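Local coordinates for B12-binding domain-containing protein (Kitasatospora setae, PDB 6WTE) that probably transfers a methyl group by way of its bound cobalamin, as a TsrM-type radical SAM methylase that carries a [4Fe-4S] cluster yet works without radical catalysis, at residues 335-340 and 394-399; 373-378 and 402-407; 501-506 and 514-519. All coordinates share one frame; numbering follows the deposited sequence. Where two conformers were deposited one is given.

Interaction 1 of 3, residues 335-340 and 394-399; sequences DHIRPE and VDAFMA
Apolar packing of Ile337 and Phe397, with no hydrogen bond crossing, seats helix 387-398 against the C-terminal end of strand 327-335 and the loop after it. The setting is the radical SAM core, a fold of the TIM-barrel clan in which helices lie against the outside of a parallel sheet. Between 335-340 and 394-399 the contact is apolar, carried by one large ring and one branched chain; Arg338 adds a salt bridge to Glu388, near the start of the same helix. Ile337 reaches across with its chain extended: CG1 stands opposite the backbone N (chi1 -171°), which sends CD1 out to the methyl of Ala396. The two carbons, Ile337 CD1 and Ala396 CB, are 3.5 Å apart, tighter than usual for methyl groups. Phe397 works on the next position of the helix. Its ring turns an edge to the backbone of the other segment, with CZ 3.6 Å from His336 O and CE2 4.2 Å from Asp335 N, both near the ring plane. Ile337 CB lies obliquely to the ring, 4.1 Å from Phe397 CE1. The same ring also touches Val376 and Ala378, so it fills the space between helix and sheet. The side chain of Asp335 leaves the backbone away from the helix segment; it lies about 5 Å from the iron-sulfur cluster, and its OD2 is in a salt bridge with Lys346. His336 uses both ring nitrogens: NE2 is hydrogen-bonded to Glu385, outside the loop, while ND1 serves the loop itself. At the N-cap of the short helix 339-342, Arg338 N points almost straight at His336 ND1, 3.1 Å away and close to the imidazole plane, with an N-H...N angle of 178°.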
ATOM      1  N   ASP A 335      -3.175 -12.915  10.280  1.00 13.19           N
ATOM      2  CA  ASP A 335      -2.034 -13.464   9.548  1.00 13.97           C
ATOM      3  C   ASP A 335      -1.741 -14.931   9.855  1.00 13.65           C
ATOM      4  O   ASP A 335      -1.521 -15.709   8.920  1.00 14.03           O
ATOM      5  CB  ASP A 335      -0.796 -12.587   9.771  1.00 14.10           C
ATOM      6  CG  ASP A 335      -0.880 -11.282   8.999  1.00 17.88           C
ATOM      7  OD1 ASP A 335      -1.604 -11.254   7.977  1.00 22.90           O
ATOM      8  OD2 ASP A 335      -0.247 -10.287   9.408  1.00 17.65           O
ATOM      9  N   HIS A 336      -1.757 -15.340  11.123  1.00 12.78           N
ATOM     10  CA  HIS A 336      -1.591 -16.753  11.456  1.00 12.06           C
ATOM     11  C   HIS A 336      -2.094 -16.995  12.873  1.00 12.36           C
ATOM     12  O   HIS A 336      -2.555 -16.080  13.558  1.00 15.28           O
ATOM     13  CB  HIS A 336      -0.131 -17.206  11.321  1.00 13.45           C
ATOM     14  CG  HIS A 336       0.014 -18.609  10.816  1.00 13.84           C
ATOM     15  ND1 HIS A 336      -0.181 -19.715  11.615  1.00 13.02           N
ATOM     16  CD2 HIS A 336       0.305 -19.085   9.584  1.00 13.12           C
ATOM     17  CE1 HIS A 336      -0.006 -20.809  10.898  1.00 17.42           C
ATOM     18  NE2 HIS A 336       0.290 -20.456   9.662  1.00 12.26           N
ATOM     19  N   ILE A 337      -1.976 -18.246  13.316  1.00 15.00           N
ATOM     20  CA  ILE A 337      -2.326 -18.611  14.687  1.00 17.40           C
ATOM     21  C   ILE A 337      -1.196 -19.314  15.416  1.00 20.00           C
ATOM     22  O   ILE A 337      -1.151 -19.280  16.660  1.00 20.05           O
ATOM     23  CB  ILE A 337      -3.596 -19.488  14.707  1.00 18.49           C
ATOM     24  CG1 ILE A 337      -4.086 -19.682  16.147  1.00 22.13           C
ATOM     25  CG2 ILE A 337      -3.310 -20.833  14.071  1.00 18.66           C
ATOM     26  CD1 ILE A 337      -5.408 -20.402  16.277  1.00 23.21           C
ATOM     27  N   ARG A 338      -0.252 -19.925  14.717  1.00 14.02           N
ATOM     28  CA  ARG A 338       0.772 -20.725  15.374  0.50 17.91           C
ATOM     29  C   ARG A 338       1.852 -19.825  15.966  1.00 17.42           C
ATOM     30  O   ARG A 338       2.455 -19.026  15.230  1.00 15.70           O
ATOM     31  CB  ARG A 338       1.379 -21.716  14.393  0.50 19.09           C
ATOM     32  CG  ARG A 338       0.474 -22.905  14.084  0.50 20.22           C
ATOM     33  CD  ARG A 338       0.228 -23.741  15.338  0.50 22.65           C
ATOM     34  NE  ARG A 338      -0.498 -24.980  15.060  0.50 24.97           N
ATOM     35  CZ  ARG A 338       0.070 -26.098  14.611  0.50 25.88           C
ATOM     36  NH1 ARG A 338       1.372 -26.132  14.374  0.50 23.22           N
ATOM     37  NH2 ARG A 338      -0.664 -27.181  14.395  0.50 22.55           N
ATOM     38  N   PRO A 339       2.126 -19.918  17.270  1.00 19.59           N
ATOM     39  CA  PRO A 339       3.184 -19.087  17.865  1.00 20.02           C
ATOM     40  C   PRO A 339       4.544 -19.321  17.243  1.00 22.28           C
ATOM     41  O   PRO A 339       5.335 -18.376  17.134  1.00 20.24           O
ATOM     42  CB  PRO A 339       3.165 -19.496  19.348  1.00 27.60           C
ATOM     43  CG  PRO A 339       1.814 -20.102  19.569  1.00 28.73           C
ATOM     44  CD  PRO A 339       1.432 -20.750  18.272  1.00 24.59           C
ATOM     45  N   GLU A 340       4.838 -20.551  16.813  1.00 20.01           N
ATOM     46  CA  GLU A 340       6.135 -20.812  16.205  1.00 19.18           C
ATOM     47  C   GLU A 340       6.299 -20.057  14.892  1.00 18.88           C
ATOM     48  O   GLU A 340       7.425 -19.724  14.508  1.00 20.88           O
ATOM     49  CB  GLU A 340       6.331 -22.316  15.999  1.00 28.09           C
ATOM     50  CG  GLU A 340       5.286 -22.986  15.119  1.00 28.96           C
ATOM     51  CD  GLU A 340       4.096 -23.549  15.897  1.00 31.08           C
ATOM     52  OE1 GLU A 340       3.758 -23.026  16.990  1.00 28.45           O
ATOM     53  OE2 GLU A 340       3.502 -24.534  15.404  1.00 31.27           O
ATOM     54  N   VAL A 394      -6.095 -22.677   8.915  1.00 14.50           N
ATOM     55  CA  VAL A 394      -7.348 -22.693   8.161  1.00 16.96           C
ATOM     56  C   VAL A 394      -8.502 -23.087   9.070  1.00 14.31           C
ATOM     57  O   VAL A 394      -9.525 -22.396   9.136  1.00 15.62           O
ATOM     58  CB  VAL A 394      -7.242 -23.637   6.949  1.00 16.28           C
ATOM     59  CG1 VAL A 394      -8.629 -23.952   6.390  1.00 16.91           C
ATOM     60  CG2 VAL A 394      -6.369 -23.011   5.866  1.00 15.33           C
ATOM     61  N   ASP A 395      -8.336 -24.187   9.812  1.00 16.10           N
ATOM     62  CA  ASP A 395      -9.415 -24.683  10.664  1.00 15.76           C
ATOM     63  C   ASP A 395      -9.812 -23.660  11.718  1.00 15.91           C
ATOM     64  O   ASP A 395     -11.005 -23.430  11.956  1.00 16.55           O
ATOM     65  CB  ASP A 395      -8.997 -25.994  11.332  1.00 17.99           C
ATOM     66  CG  ASP A 395      -8.977 -27.159  10.363  1.00 21.09           C
ATOM     67  OD1 ASP A 395      -9.512 -27.015   9.247  1.00 25.07           O
ATOM     68  OD2 ASP A 395      -8.426 -28.218  10.719  1.00 23.35           O
ATOM     69  N   ALA A 396      -8.827 -23.040  12.368  1.00 14.32           N
ATOM     70  CA  ALA A 396      -9.136 -22.084  13.425  1.00 13.10           C
ATOM     71  C   ALA A 396      -9.739 -20.802  12.860  1.00 16.17           C
ATOM     72  O   ALA A 396     -10.716 -20.278  13.407  1.00 15.05           O
ATOM     73  CB  ALA A 396      -7.880 -21.773  14.229  1.00 15.58           C
ATOM     74  N   PHE A 397      -9.168 -20.278  11.770  1.00 13.60           N
ATOM     75  CA  PHE A 397      -9.697 -19.051  11.177  1.00 12.24           C
ATOM     76  C   PHE A 397     -11.108 -19.253  10.629  1.00 15.10           C
ATOM     77  O   PHE A 397     -11.984 -18.405  10.826  1.00 13.49           O
ATOM     78  CB  PHE A 397      -8.770 -18.543  10.066  1.00 12.01           C
ATOM     79  CG  PHE A 397      -7.606 -17.743  10.558  1.00 11.72           C
ATOM     80  CD1 PHE A 397      -7.113 -17.903  11.844  1.00 15.73           C
ATOM     81  CD2 PHE A 397      -7.000 -16.805   9.727  1.00 12.65           C
ATOM     82  CE1 PHE A 397      -6.019 -17.154  12.284  1.00 16.00           C
ATOM     83  CE2 PHE A 397      -5.910 -16.057  10.165  1.00 17.38           C
ATOM     84  CZ  PHE A 397      -5.428 -16.231  11.448  1.00 15.18           C
ATOM     85  N   MET A 398     -11.344 -20.364   9.926  1.00 14.87           N
ATOM     86  CA  MET A 398     -12.656 -20.590   9.333  1.00 14.72           C
ATOM     87  C   MET A 398     -13.740 -20.715  10.399  1.00 14.47           C
ATOM     88  O   MET A 398     -14.889 -20.325  10.162  1.00 15.91           O
ATOM     89  CB  MET A 398     -12.622 -21.837   8.445  1.00 13.88           C
ATOM     90  CG  MET A 398     -11.818 -21.649   7.166  1.00 13.61           C
ATOM     91  SD  MET A 398     -12.532 -20.374   6.103  1.00 17.82           S
ATOM     92  CE  MET A 398     -14.083 -21.176   5.705  1.00 17.33           C
ATOM     93  N   ALA A 399     -13.391 -21.229  11.580  1.00 16.09           N
ATOM     94  CA  ALA A 399     -14.367 -21.368  12.656  1.00 15.14           C
ATOM     95  C   ALA A 399     -14.773 -20.030  13.261  1.00 18.63           C
ATOM     96  O   ALA A 399     -15.754 -19.984  14.012  1.00 15.67           O
ATOM     97  CB  ALA A 399     -13.816 -22.293  13.748  1.00 15.94           C
TER

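Interaction 2 of 3, residues 373-378 and 402-407; sequences LTMVEA and ATVTGF. With EDO (1,2-ethanediol), chain K.
Thr403 OG1 accepts a hydrogen bond from Thr374 N (3.0 Å, 172°); a second bond, short at 2.5 Å and with its donor unsettled, joins Thr403 OG1 to O1 of a 1,2-ethanediol, probably from the crystallisation liquor. This is the entry to a parallel strand pair, 373-378 beside 404-407, the two strands of a beta-alpha-beta unit whose crossover is helix 387-398. The threonines exchange roles, for Thr403 N donates in turn to Thr374 OG1 at 3.1 Å. That return bond depends on the Thr374 rotamer, in which OG1 sits between the backbone N and the carbonyl carbon (chi1 49°). Beyond it the regular parallel pattern takes over: Val404 N to Thr374 O, Val376 N to Val404 O, Gly406 N to Val376 O, and Ala378 N to Gly406 O at 2.8 Å. On one face of the sheet the extended Met375 chain slants across Val404, SD lying 3.8 Å from Val404 CG1, and its methyl comes near Gly406, where a beta carbon would collide with Met375 CE and Glu377 OE1. The other face turns toward helix 387-398. There Val376 CG2 meets Ala402 CB at 3.6 Å, and Ala378 CB rests 3.7 Å from Phe407 CD1.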
ATOM      1  N   LEU A 373     -19.243  -5.876   9.734  1.00 13.22           N
ATOM      2  CA  LEU A 373     -18.691  -6.962   8.943  1.00 11.58           C
ATOM      3  C   LEU A 373     -17.194  -7.106   9.222  1.00 11.28           C
ATOM      4  O   LEU A 373     -16.518  -6.167   9.658  1.00 11.24           O
ATOM      5  CB  LEU A 373     -18.929  -6.711   7.450  1.00 11.64           C
ATOM      6  CG  LEU A 373     -20.365  -6.332   7.053  1.00 15.35           C
ATOM      7  CD1 LEU A 373     -20.441  -5.932   5.592  1.00 15.73           C
ATOM      8  CD2 LEU A 373     -21.303  -7.478   7.326  1.00 16.20           C
ATOM      9  N   THR A 374     -16.683  -8.310   8.986  1.00 12.55           N
ATOM     10  CA  THR A 374     -15.298  -8.636   9.301  1.00 11.29           C
ATOM     11  C   THR A 374     -14.640  -9.376   8.150  1.00 11.86           C
ATOM     12  O   THR A 374     -15.228 -10.297   7.574  1.00 11.25           O
ATOM     13  CB  THR A 374     -15.209  -9.507  10.555  1.00 14.02           C
ATOM     14  OG1 THR A 374     -16.129 -10.598  10.430  1.00 14.15           O
ATOM     15  CG2 THR A 374     -15.555  -8.700  11.793  1.00 12.97           C
ATOM     16  N   MET A 375     -13.405  -8.991   7.839  1.00 12.91           N
ATOM     17  CA  MET A 375     -12.556  -9.765   6.947  1.00 12.34           C
ATOM     18  C   MET A 375     -11.275 -10.122   7.685  1.00 13.95           C
ATOM     19  O   MET A 375     -10.526  -9.230   8.098  1.00 14.38           O
ATOM     20  CB  MET A 375     -12.230  -8.998   5.671  1.00 14.60           C
ATOM     21  CG  MET A 375     -11.283  -9.770   4.801  1.00 18.14           C
ATOM     22  SD  MET A 375     -11.479  -9.338   3.087  1.00 17.83           S
ATOM     23  CE  MET A 375     -10.179 -10.341   2.363  1.00 21.62           C
ATOM     24  N   VAL A 376     -11.028 -11.419   7.852  1.00 11.47           N
ATOM     25  CA  VAL A 376      -9.834 -11.916   8.532  1.00 13.02           C
ATOM     26  C   VAL A 376      -8.856 -12.431   7.486  1.00 11.90           C
ATOM     27  O   VAL A 376      -9.223 -13.254   6.637  1.00 14.72           O
ATOM     28  CB  VAL A 376     -10.188 -13.016   9.544  1.00 10.94           C
ATOM     29  CG1 VAL A 376      -8.924 -13.570  10.203  1.00 14.37           C
ATOM     30  CG2 VAL A 376     -11.142 -12.477  10.594  1.00 15.45           C
ATOM     31  N   GLU A 377      -7.604 -11.978   7.568  1.00 12.50           N
ATOM     32  CA  GLU A 377      -6.577 -12.299   6.587  1.00 12.19           C
ATOM     33  C   GLU A 377      -5.541 -13.245   7.182  1.00 14.02           C
ATOM     34  O   GLU A 377      -5.138 -13.090   8.338  1.00 14.22           O
ATOM     35  CB  GLU A 377      -5.877 -11.032   6.093  1.00 18.03           C
ATOM     36  CG  GLU A 377      -6.829  -9.973   5.589  1.00 18.90           C
ATOM     37  CD  GLU A 377      -6.903  -9.928   4.083  1.00 29.85           C
ATOM     38  OE1 GLU A 377      -6.631 -10.967   3.435  1.00 28.03           O
ATOM     39  OE2 GLU A 377      -7.236  -8.852   3.547  1.00 30.96           O
ATOM     40  N   ALA A 378      -5.132 -14.233   6.389  1.00 12.18           N
ATOM     41  CA  ALA A 378      -4.046 -15.139   6.732  1.00 15.12           C
ATOM     42  C   ALA A 378      -2.983 -15.111   5.640  1.00 13.02           C
ATOM     43  O   ALA A 378      -3.289 -14.929   4.458  1.00 13.01           O
ATOM     44  CB  ALA A 378      -4.556 -16.571   6.913  1.00 15.44           C
ATOM     45  N   ALA A 402     -15.994 -15.310  10.217  1.00 15.04           N
ATOM     46  CA  ALA A 402     -15.842 -13.952   9.718  1.00 13.64           C
ATOM     47  C   ALA A 402     -16.634 -13.790   8.431  1.00 13.26           C
ATOM     48  O   ALA A 402     -16.887 -14.759   7.709  1.00 14.75           O
ATOM     49  CB  ALA A 402     -14.371 -13.630   9.470  1.00 14.21           C
ATOM     50  N   THR A 403     -17.037 -12.553   8.142  1.00 11.97           N
ATOM     51  CA  THR A 403     -17.796 -12.320   6.917  1.00 13.58           C
ATOM     52  C   THR A 403     -17.032 -12.854   5.719  1.00 12.05           C
ATOM     53  O   THR A 403     -17.579 -13.582   4.883  1.00 13.80           O
ATOM     54  CB  THR A 403     -18.096 -10.833   6.722  1.00 12.97           C
ATOM     55  OG1 THR A 403     -18.617 -10.276   7.933  1.00 14.47           O
ATOM     56  CG2 THR A 403     -19.102 -10.645   5.589  1.00 13.08           C
ATOM     57  N   VAL A 404     -15.755 -12.506   5.632  1.00 11.84           N
ATOM     58  CA  VAL A 404     -14.859 -13.017   4.610  1.00 12.13           C
ATOM     59  C   VAL A 404     -13.567 -13.429   5.295  1.00 11.92           C
ATOM     60  O   VAL A 404     -13.102 -12.755   6.222  1.00 11.32           O
ATOM     61  CB  VAL A 404     -14.590 -11.970   3.505  1.00 13.29           C
ATOM     62  CG1 VAL A 404     -13.586 -12.498   2.489  1.00 14.98           C
ATOM     63  CG2 VAL A 404     -15.897 -11.583   2.802  1.00 12.01           C
ATOM     64  N   THR A 405     -12.997 -14.544   4.850  1.00 11.92           N
ATOM     65  CA  THR A 405     -11.675 -14.976   5.288  1.00 11.61           C
ATOM     66  C   THR A 405     -10.782 -15.040   4.057  1.00 11.60           C
ATOM     67  O   THR A 405     -11.075 -15.781   3.115  1.00 12.22           O
ATOM     68  CB  THR A 405     -11.753 -16.331   5.991  1.00 12.30           C
ATOM     69  OG1 THR A 405     -12.825 -16.285   6.934  1.00 14.08           O
ATOM     70  CG2 THR A 405     -10.457 -16.627   6.737  1.00 11.76           C
ATOM     71  N   GLY A 406      -9.701 -14.274   4.070  1.00 14.34           N
ATOM     72  CA  GLY A 406      -8.802 -14.165   2.930  1.00 13.97           C
ATOM     73  C   GLY A 406      -7.488 -14.861   3.229  1.00 15.05           C
ATOM     74  O   GLY A 406      -6.926 -14.699   4.317  1.00 14.09           O
ATOM     75  N   PHE A 407      -7.007 -15.633   2.259  1.00 14.82           N
ATOM     76  CA  PHE A 407      -5.755 -16.365   2.388  1.00 15.84           C
ATOM     77  C   PHE A 407      -4.777 -15.915   1.312  1.00 16.42           C
ATOM     78  O   PHE A 407      -5.144 -15.779   0.141  1.00 21.25           O
ATOM     79  CB  PHE A 407      -5.984 -17.872   2.274  1.00 16.45           C
ATOM     80  CG  PHE A 407      -6.949 -18.416   3.284  1.00 14.40           C
ATOM     81  CD1 PHE A 407      -6.527 -18.727   4.566  1.00 16.42           C
ATOM     82  CD2 PHE A 407      -8.285 -18.602   2.957  1.00 19.40           C
ATOM     83  CE1 PHE A 407      -7.410 -19.224   5.503  1.00 18.35           C
ATOM     84  CE2 PHE A 407      -9.173 -19.100   3.888  1.00 18.41           C
ATOM     85  CZ  PHE A 407      -8.737 -19.415   5.164  1.00 17.06           C
TER
HETATM   86  C1  EDO K 809     -21.468 -11.584   8.292  1.00 26.67           C
HETATM   87  O1  EDO K 809     -20.320 -11.689   9.139  1.00 27.03           O
HETATM   88  C2  EDO K 809     -22.499 -10.717   8.999  1.00 30.11           C
HETATM   89  O2  EDO K 809     -23.599 -10.495   8.113  1.00 29.93           O

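Interaction 3 of 3, residues 501-506 and 514-519; sequences DLWALI and VMLPTV
Two first torsions bring Trp503 and Leu516 together: the indole swings out beside its own backbone N (chi1 -90°), while Leu516 CG takes the corresponding place on its residue and brings CD1 over the ring. The result is a CH-pi contact joining helix 491-503 and the turn after it to strand 514-515, which lies parallel to strand 404-412 in the sheet of the radical SAM core. Leu516 CD1 stands over the indole face, 3.6 Å from the centroid of the five-membered ring, and Leu516 CB comes within 3.4 Å of Trp503 NE1. The indole N-H is spent at the ring edge, where Trp503 NE1 donates to Pro517 O at 2.8 Å with an N-H...O angle of 161°. The oxygen lies in the indole plane, although the donor is tilted from the carbonyl plane. At the benzo side, Thr518 CG2 approaches Trp503 CZ2 obliquely at 3.5 Å. The ring of His511 also meets the indole, the planes at about 60°.

The remaining side chains fill in around the leucine. Leu516 CD2 faces Leu502 CG, and the Leu502 side chain runs at about a right angle to that of Pro517, its CD2 3.9 Å from Pro517 CD. Past the type I turn from Trp503 to Ile506, Ile506 lies antiparallel alongside the side chains of Leu516 and Val514, its CG1 3.9 Å from Leu516 CD1. With an alanine at Trp503, Pro517 O is likely to lose this donor and Leu516 CD1 the ring face on which it rests. The chemistry is thus a division of labour: the face of the indole supplies dispersion, while its N-H ties the ring edge to Pro517 O and probably restrains the turn of the indole.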
ATOM      1  N   ASP A 501      -2.981 -26.857  -3.569  1.00 21.84           N
ATOM      2  CA  ASP A 501      -2.963 -27.510  -2.262  1.00 21.83           C
ATOM      3  C   ASP A 501      -3.795 -26.740  -1.247  1.00 21.37           C
ATOM      4  O   ASP A 501      -4.480 -27.337  -0.411  1.00 22.36           O
ATOM      5  CB  ASP A 501      -1.527 -27.643  -1.747  1.00 23.69           C
ATOM      6  CG  ASP A 501      -0.694 -28.621  -2.551  1.00 25.08           C
ATOM      7  OD1 ASP A 501      -1.269 -29.551  -3.148  1.00 26.34           O
ATOM      8  OD2 ASP A 501       0.546 -28.456  -2.572  1.00 31.03           O
ATOM      9  N   LEU A 502      -3.727 -25.409  -1.288  1.00 21.64           N
ATOM     10  CA  LEU A 502      -4.496 -24.605  -0.346  1.00 20.13           C
ATOM     11  C   LEU A 502      -5.991 -24.702  -0.634  1.00 20.68           C
ATOM     12  O   LEU A 502      -6.795 -24.843   0.294  1.00 20.00           O
ATOM     13  CB  LEU A 502      -4.017 -23.154  -0.389  1.00 20.52           C
ATOM     14  CG  LEU A 502      -4.776 -22.138   0.468  1.00 18.14           C
ATOM     15  CD1 LEU A 502      -4.724 -22.518   1.939  1.00 18.70           C
ATOM     16  CD2 LEU A 502      -4.215 -20.747   0.262  1.00 20.90           C
ATOM     17  N   TRP A 503      -6.379 -24.651  -1.914  1.00 22.27           N
ATOM     18  CA  TRP A 503      -7.792 -24.784  -2.268  1.00 23.05           C
ATOM     19  C   TRP A 503      -8.387 -26.084  -1.752  1.00 23.72           C
ATOM     20  O   TRP A 503      -9.559 -26.127  -1.362  1.00 27.38           O
ATOM     21  CB  TRP A 503      -7.975 -24.712  -3.781  1.00 24.86           C
ATOM     22  CG  TRP A 503      -8.192 -23.345  -4.293  1.00 26.72           C
ATOM     23  CD1 TRP A 503      -7.260 -22.365  -4.440  1.00 24.82           C
ATOM     24  CD2 TRP A 503      -9.437 -22.790  -4.732  1.00 25.80           C
ATOM     25  NE1 TRP A 503      -7.845 -21.233  -4.953  1.00 25.80           N
ATOM     26  CE2 TRP A 503      -9.183 -21.467  -5.136  1.00 24.93           C
ATOM     27  CE3 TRP A 503     -10.743 -23.286  -4.821  1.00 31.74           C
ATOM     28  CZ2 TRP A 503     -10.185 -20.629  -5.625  1.00 30.10           C
ATOM     29  CZ3 TRP A 503     -11.737 -22.454  -5.306  1.00 30.99           C
ATOM     30  CH2 TRP A 503     -11.453 -21.140  -5.703  1.00 32.03           C
ATOM     31  N   ALA A 504      -7.604 -27.161  -1.758  1.00 26.24           N
ATOM     32  CA  ALA A 504      -8.114 -28.453  -1.319  1.00 22.70           C
ATOM     33  C   ALA A 504      -8.462 -28.481   0.162  1.00 24.50           C
ATOM     34  O   ALA A 504      -9.135 -29.420   0.604  1.00 26.50           O
ATOM     35  CB  ALA A 504      -7.096 -29.551  -1.629  1.00 24.55           C
ATOM     36  N   LEU A 505      -8.016 -27.496   0.938  1.00 21.30           N
ATOM     37  CA  LEU A 505      -8.323 -27.459   2.361  1.00 23.28           C
ATOM     38  C   LEU A 505      -9.674 -26.827   2.675  1.00 23.68           C
ATOM     39  O   LEU A 505     -10.151 -26.962   3.807  1.00 25.63           O
ATOM     40  CB  LEU A 505      -7.227 -26.708   3.115  1.00 21.87           C
ATOM     41  CG  LEU A 505      -5.844 -27.350   3.041  1.00 23.70           C
ATOM     42  CD1 LEU A 505      -4.837 -26.493   3.781  1.00 21.25           C
ATOM     43  CD2 LEU A 505      -5.881 -28.766   3.605  1.00 24.74           C
ATOM     44  N   ILE A 506     -10.303 -26.148   1.722  1.00 22.08           N
ATOM     45  CA  ILE A 506     -11.538 -25.417   1.978  1.00 21.53           C
ATOM     46  C   ILE A 506     -12.723 -26.297   1.614  1.00 22.10           C
ATOM     47  O   ILE A 506     -12.793 -26.836   0.503  1.00 24.39           O
ATOM     48  CB  ILE A 506     -11.573 -24.093   1.198  1.00 22.57           C
ATOM     49  CG1 ILE A 506     -10.343 -23.253   1.541  1.00 24.12           C
ATOM     50  CG2 ILE A 506     -12.862 -23.336   1.490  1.00 22.34           C
ATOM     51  CD1 ILE A 506     -10.237 -22.898   3.012  1.00 20.31           C
ATOM     52  N   VAL A 514     -14.900 -17.240   1.409  1.00 13.02           N
ATOM     53  CA  VAL A 514     -13.444 -17.221   1.423  1.00 12.77           C
ATOM     54  C   VAL A 514     -12.924 -16.566   0.155  1.00 15.19           C
ATOM     55  O   VAL A 514     -13.538 -16.648  -0.914  1.00 14.71           O
ATOM     56  CB  VAL A 514     -12.827 -18.629   1.558  1.00 16.17           C
ATOM     57  CG1 VAL A 514     -13.353 -19.323   2.792  1.00 18.28           C
ATOM     58  CG2 VAL A 514     -13.090 -19.457   0.314  1.00 20.00           C
ATOM     59  N   MET A 515     -11.766 -15.926   0.288  1.00 13.26           N
ATOM     60  CA  MET A 515     -10.994 -15.409  -0.833  1.00 12.89           C
ATOM     61  C   MET A 515      -9.661 -16.138  -0.849  1.00 17.04           C
ATOM     62  O   MET A 515      -8.884 -16.024   0.101  1.00 14.75           O
ATOM     63  CB  MET A 515     -10.785 -13.905  -0.702  1.00 15.00           C
ATOM     64  CG  MET A 515     -12.036 -13.092  -0.977  1.00 14.97           C
ATOM     65  SD  MET A 515     -11.623 -11.342  -0.988  1.00 18.90           S
ATOM     66  CE  MET A 515     -13.186 -10.602  -1.449  1.00 17.76           C
ATOM     67  N   LEU A 516      -9.400 -16.871  -1.927  1.00 15.91           N
ATOM     68  CA  LEU A 516      -8.200 -17.671  -2.092  1.00 15.07           C
ATOM     69  C   LEU A 516      -7.400 -17.160  -3.279  1.00 15.20           C
ATOM     70  O   LEU A 516      -7.966 -16.576  -4.208  1.00 17.72           O
ATOM     71  CB  LEU A 516      -8.558 -19.142  -2.332  1.00 17.60           C
ATOM     72  CG  LEU A 516      -9.278 -19.861  -1.195  1.00 17.79           C
ATOM     73  CD1 LEU A 516      -9.994 -21.087  -1.724  1.00 21.79           C
ATOM     74  CD2 LEU A 516      -8.257 -20.260  -0.163  1.00 17.67           C
ATOM     75  N   PRO A 517      -6.089 -17.364  -3.282  1.00 15.00           N
ATOM     76  CA  PRO A 517      -5.311 -17.032  -4.474  1.00 18.79           C
ATOM     77  C   PRO A 517      -5.680 -17.970  -5.607  1.00 18.63           C
ATOM     78  O   PRO A 517      -6.035 -19.132  -5.393  1.00 20.67           O
ATOM     79  CB  PRO A 517      -3.861 -17.239  -4.025  1.00 16.92           C
ATOM     80  CG  PRO A 517      -3.947 -18.204  -2.906  1.00 21.07           C
ATOM     81  CD  PRO A 517      -5.252 -17.940  -2.214  1.00 16.03           C
ATOM     82  N   THR A 518      -5.613 -17.447  -6.825  1.00 18.55           N
ATOM     83  CA  THR A 518      -5.905 -18.243  -8.006  1.00 18.93           C
ATOM     84  C   THR A 518      -4.866 -17.949  -9.073  1.00 19.80           C
ATOM     85  O   THR A 518      -4.255 -16.882  -9.092  1.00 18.86           O
ATOM     86  CB  THR A 518      -7.297 -17.941  -8.579  1.00 24.30           C
ATOM     87  OG1 THR A 518      -7.415 -16.530  -8.803  1.00 19.68           O
ATOM     88  CG2 THR A 518      -8.383 -18.392  -7.626  1.00 22.52           C
ATOM     89  N   VAL A 519      -4.686 -18.921  -9.964  1.00 21.43           N
ATOM     90  CA  VAL A 519      -3.906 -18.751 -11.184  1.00 23.53           C
ATOM     91  C   VAL A 519      -4.823 -19.136 -12.337  1.00 22.50           C
ATOM     92  O   VAL A 519      -5.963 -19.561 -12.112  1.00 17.41           O
ATOM     93  CB  VAL A 519      -2.618 -19.596 -11.170  1.00 24.85           C
ATOM     94  CG1 VAL A 519      -1.694 -19.124 -10.062  1.00 20.63           C
ATOM     95  CG2 VAL A 519      -2.948 -21.070 -10.999  1.00 23.88           C
TER

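The three contacts share one body of sheet and helix. Helix 387-398 links interactions 1 and 2, since Phe397 CE2 packs 3.6 Å from Ala378 CB, and strand pairing adds a probable hydrogen bond from Asp335 N to Glu377 O at 2.8 Å. Interaction 3 continues the sheet from interaction 2 with two probable backbone bonds, Phe407 N to Met515 O and Met515 N to Thr405 O, each 2.9 Å. It also backs the helix of interaction 1, Met398 CE lying 3.5 Å from Val514 CG1. Interaction 1 is nearest the iron-sulfur cluster, about 5 Å from the Asp335 side chain; interaction 2 is nearest cobalamin, about 8 Å from that of Glu377; in interaction 3 the Pro517 side chain is about 11 Å from cobalamin.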